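Local coordinates for protein D-glycerate 3-kinase (Cryptococcus neoformans var. grubii serotype A, PDB 6CKG) that probably phosphorylates D-glycerate at its 3-hydroxyl, using ATP as phosphate donor, at residues A[104-112]-A[287-295]. Sequence-based numbering, arbitrary orientation.
Sequences NPLLNGRGP and FINRYMPSY
Arg-290 reaches from helix 281-298 into the curl of loop 104-112, between helices 91-100 and 118-129, and binds its backbone carbonyls. Its CB and CG begin against Leu-106, whose CD2 lies 3.8 Å from Arg-290 CG; the branched leucine suits this spot because it packs on the aliphatic part of the arginine and on the helix backbone. A bend at chi3 (72°) then turns the chain into the loop. Arg-290 NE faces Pro-105 O, which lies at the guanidinium edge at a long 3.6 Å. The two hydrogens of Arg-290 NH1 are shared among three weak bonds, to Leu-106 O (2.6 Å), Gly-109 O and Arg-110 O, while Pro-112 CD touches this nitrogen. NH2 of Arg-290 makes the straighter bond, 3.1 Å to Arg-110 O at an N-H...O angle of 156°, with that oxygen in the guanidinium plane. Arg-110 O also accepts a hydrogen bond from a water that is hydrogen-bonded to Tyr-291 OH, whose ring meets Trp-182 edge-to-face. Gly-111 CA comes within 3.6 Å of Tyr-291 OH; glycine suits its backbone (phi 148°), where a CB would press on the carbonyl O of Arg-110. One helix arginine thus ties down an irregular loop by plain structural packing: the negative ends of three carbonyl dipoles, those of Leu-106, Gly-109 and Arg-110, probably stabilise its positive charge without a salt bridge between the segments.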
# COMPACT_ATOMS: atom_id res chain seq x y z
N ASN A 104 -17.42 -0.80 15.33
CA ASN A 104 -16.50 -0.12 14.43
C ASN A 104 -16.80 -0.54 13.00
O ASN A 104 -16.40 -1.63 12.57
CB ASN A 104 -15.05 -0.44 14.79
CG ASN A 104 -14.05 0.42 14.02
OD1 ASN A 104 -14.24 0.70 12.84
ND2 ASN A 104 -12.98 0.84 14.69
N PRO A 105 -17.51 0.28 12.22
CA PRO A 105 -17.82 -0.10 10.84
C PRO A 105 -16.60 -0.29 9.97
O PRO A 105 -16.67 -1.02 8.97
CB PRO A 105 -18.68 1.07 10.34
CG PRO A 105 -18.25 2.23 11.20
CD PRO A 105 -18.01 1.63 12.55
N LEU A 106 -15.49 0.38 10.28
CA LEU A 106 -14.30 0.23 9.45
C LEU A 106 -13.65 -1.14 9.62
O LEU A 106 -12.96 -1.60 8.71
CB LEU A 106 -13.31 1.36 9.76
CG LEU A 106 -13.85 2.73 9.33
CD1 LEU A 106 -12.82 3.88 9.54
CD2 LEU A 106 -14.31 2.64 7.87
N LEU A 107 -13.87 -1.81 10.75
CA LEU A 107 -13.29 -3.13 10.99
C LEU A 107 -14.27 -4.27 10.72
O LEU A 107 -13.98 -5.42 11.06
CB LEU A 107 -12.75 -3.21 12.41
CG LEU A 107 -11.66 -2.18 12.74
CD1 LEU A 107 -11.33 -2.16 14.22
CD2 LEU A 107 -10.39 -2.47 11.89
N ASN A 108 -15.41 -3.99 10.10
CA ASN A 108 -16.37 -5.05 9.87
C ASN A 108 -16.07 -5.81 8.59
O ASN A 108 -16.89 -6.63 8.16
CB ASN A 108 -17.80 -4.49 9.87
CG ASN A 108 -18.12 -3.64 8.65
OD1 ASN A 108 -17.28 -3.47 7.75
ND2 ASN A 108 -19.34 -3.13 8.59
N GLY A 109 -14.93 -5.55 7.98
CA GLY A 109 -14.45 -6.26 6.80
C GLY A 109 -13.06 -5.76 6.48
O GLY A 109 -12.56 -4.82 7.11
N ARG A 110 -12.44 -6.38 5.48
CA ARG A 110 -11.07 -6.05 5.10
C ARG A 110 -10.95 -4.59 4.65
O ARG A 110 -11.90 -3.98 4.15
CB ARG A 110 -10.59 -6.95 3.95
CG ARG A 110 -11.25 -6.64 2.62
CD ARG A 110 -10.93 -7.71 1.56
NE ARG A 110 -11.40 -7.29 0.24
CZ ARG A 110 -12.33 -7.92 -0.47
NH1 ARG A 110 -12.89 -9.04 -0.02
NH2 ARG A 110 -12.69 -7.44 -1.66
N GLY A 111 -9.74 -4.06 4.78
CA GLY A 111 -9.41 -2.77 4.21
C GLY A 111 -8.40 -1.99 5.02
O GLY A 111 -7.21 -1.90 4.67
N PRO A 112 -8.85 -1.41 6.12
CA PRO A 112 -8.04 -0.43 6.84
C PRO A 112 -7.05 -1.11 7.78
O PRO A 112 -7.03 -2.34 7.92
CB PRO A 112 -9.08 0.39 7.62
CG PRO A 112 -10.22 -0.51 7.77
CD PRO A 112 -10.26 -1.39 6.55
N PHE A 287 -17.90 2.09 -0.65
CA PHE A 287 -16.61 1.40 -0.58
C PHE A 287 -15.48 2.39 -0.34
O PHE A 287 -14.64 2.20 0.55
CB PHE A 287 -16.40 0.61 -1.86
CG PHE A 287 -15.07 -0.07 -1.97
CD1 PHE A 287 -14.88 -1.34 -1.44
CD2 PHE A 287 -14.02 0.53 -2.65
CE1 PHE A 287 -13.65 -1.99 -1.56
CE2 PHE A 287 -12.78 -0.12 -2.78
CZ PHE A 287 -12.60 -1.37 -2.23
N ILE A 288 -15.44 3.47 -1.12
CA ILE A 288 -14.32 4.40 -1.04
C ILE A 288 -14.42 5.25 0.23
O ILE A 288 -13.41 5.68 0.78
CB ILE A 288 -14.25 5.25 -2.32
CG1 ILE A 288 -13.64 4.44 -3.47
CG2 ILE A 288 -13.42 6.52 -2.11
CD1 ILE A 288 -12.18 3.99 -3.25
N ASN A 289 -15.64 5.46 0.74
CA ASN A 289 -15.81 6.19 1.98
C ASN A 289 -15.19 5.46 3.17
O ASN A 289 -14.92 6.10 4.19
CB ASN A 289 -17.29 6.47 2.25
CG ASN A 289 -17.84 7.58 1.38
OD1 ASN A 289 -17.09 8.38 0.84
ND2 ASN A 289 -19.16 7.62 1.24
N ARG A 290 -14.99 4.14 3.07
CA ARG A 290 -14.27 3.42 4.12
C ARG A 290 -12.76 3.66 4.07
O ARG A 290 -12.10 3.59 5.11
CB ARG A 290 -14.57 1.92 4.05
CG ARG A 290 -15.97 1.50 4.60
CD ARG A 290 -16.23 -0.04 4.58
NE ARG A 290 -15.46 -0.79 5.59
CZ ARG A 290 -14.42 -1.58 5.31
NH1 ARG A 290 -13.77 -2.21 6.29
NH2 ARG A 290 -14.03 -1.75 4.06
N TYR A 291 -12.20 3.92 2.89
CA TYR A 291 -10.76 4.17 2.75
C TYR A 291 -10.38 5.63 2.93
O TYR A 291 -9.30 5.92 3.46
CB TYR A 291 -10.26 3.70 1.38
CG TYR A 291 -10.29 2.20 1.22
CD1 TYR A 291 -11.47 1.53 0.89
CD2 TYR A 291 -9.14 1.44 1.42
CE1 TYR A 291 -11.50 0.15 0.75
CE2 TYR A 291 -9.16 0.07 1.28
CZ TYR A 291 -10.34 -0.57 0.95
OH TYR A 291 -10.35 -1.93 0.82
N MET A 292 -11.23 6.55 2.48
CA MET A 292 -10.90 7.98 2.50
C MET A 292 -10.48 8.53 3.87
O MET A 292 -9.60 9.39 3.91
CB MET A 292 -12.08 8.79 1.95
CG MET A 292 -11.95 9.17 0.50
SD MET A 292 -10.49 10.16 0.13
CE MET A 292 -9.73 9.09 -1.07
N PRO A 293 -11.07 8.11 5.01
CA PRO A 293 -10.57 8.64 6.29
C PRO A 293 -9.11 8.33 6.52
O PRO A 293 -8.40 9.14 7.14
CB PRO A 293 -11.46 7.96 7.34
CG PRO A 293 -12.60 7.40 6.61
CD PRO A 293 -12.19 7.17 5.20
N SER A 294 -8.62 7.19 6.01
CA SER A 294 -7.21 6.87 6.18
C SER A 294 -6.32 7.79 5.36
O SER A 294 -5.25 8.18 5.82
CB SER A 294 -6.95 5.40 5.81
OG SER A 294 -7.39 4.53 6.85
N TYR A 295 -6.73 8.09 4.11
CA TYR A 295 -6.02 9.09 3.32
C TYR A 295 -5.99 10.44 4.03
O TYR A 295 -4.95 11.09 4.11
CB TYR A 295 -6.66 9.25 1.94
CG TYR A 295 -6.48 8.08 0.99
CD1 TYR A 295 -5.32 7.94 0.23
CD2 TYR A 295 -7.48 7.14 0.81
CE1 TYR A 295 -5.15 6.88 -0.66
CE2 TYR A 295 -7.33 6.07 -0.08
CZ TYR A 295 -6.16 5.95 -0.80
OH TYR A 295 -6.03 4.90 -1.68
O HOH W 1 -12.55 -3.08 1.43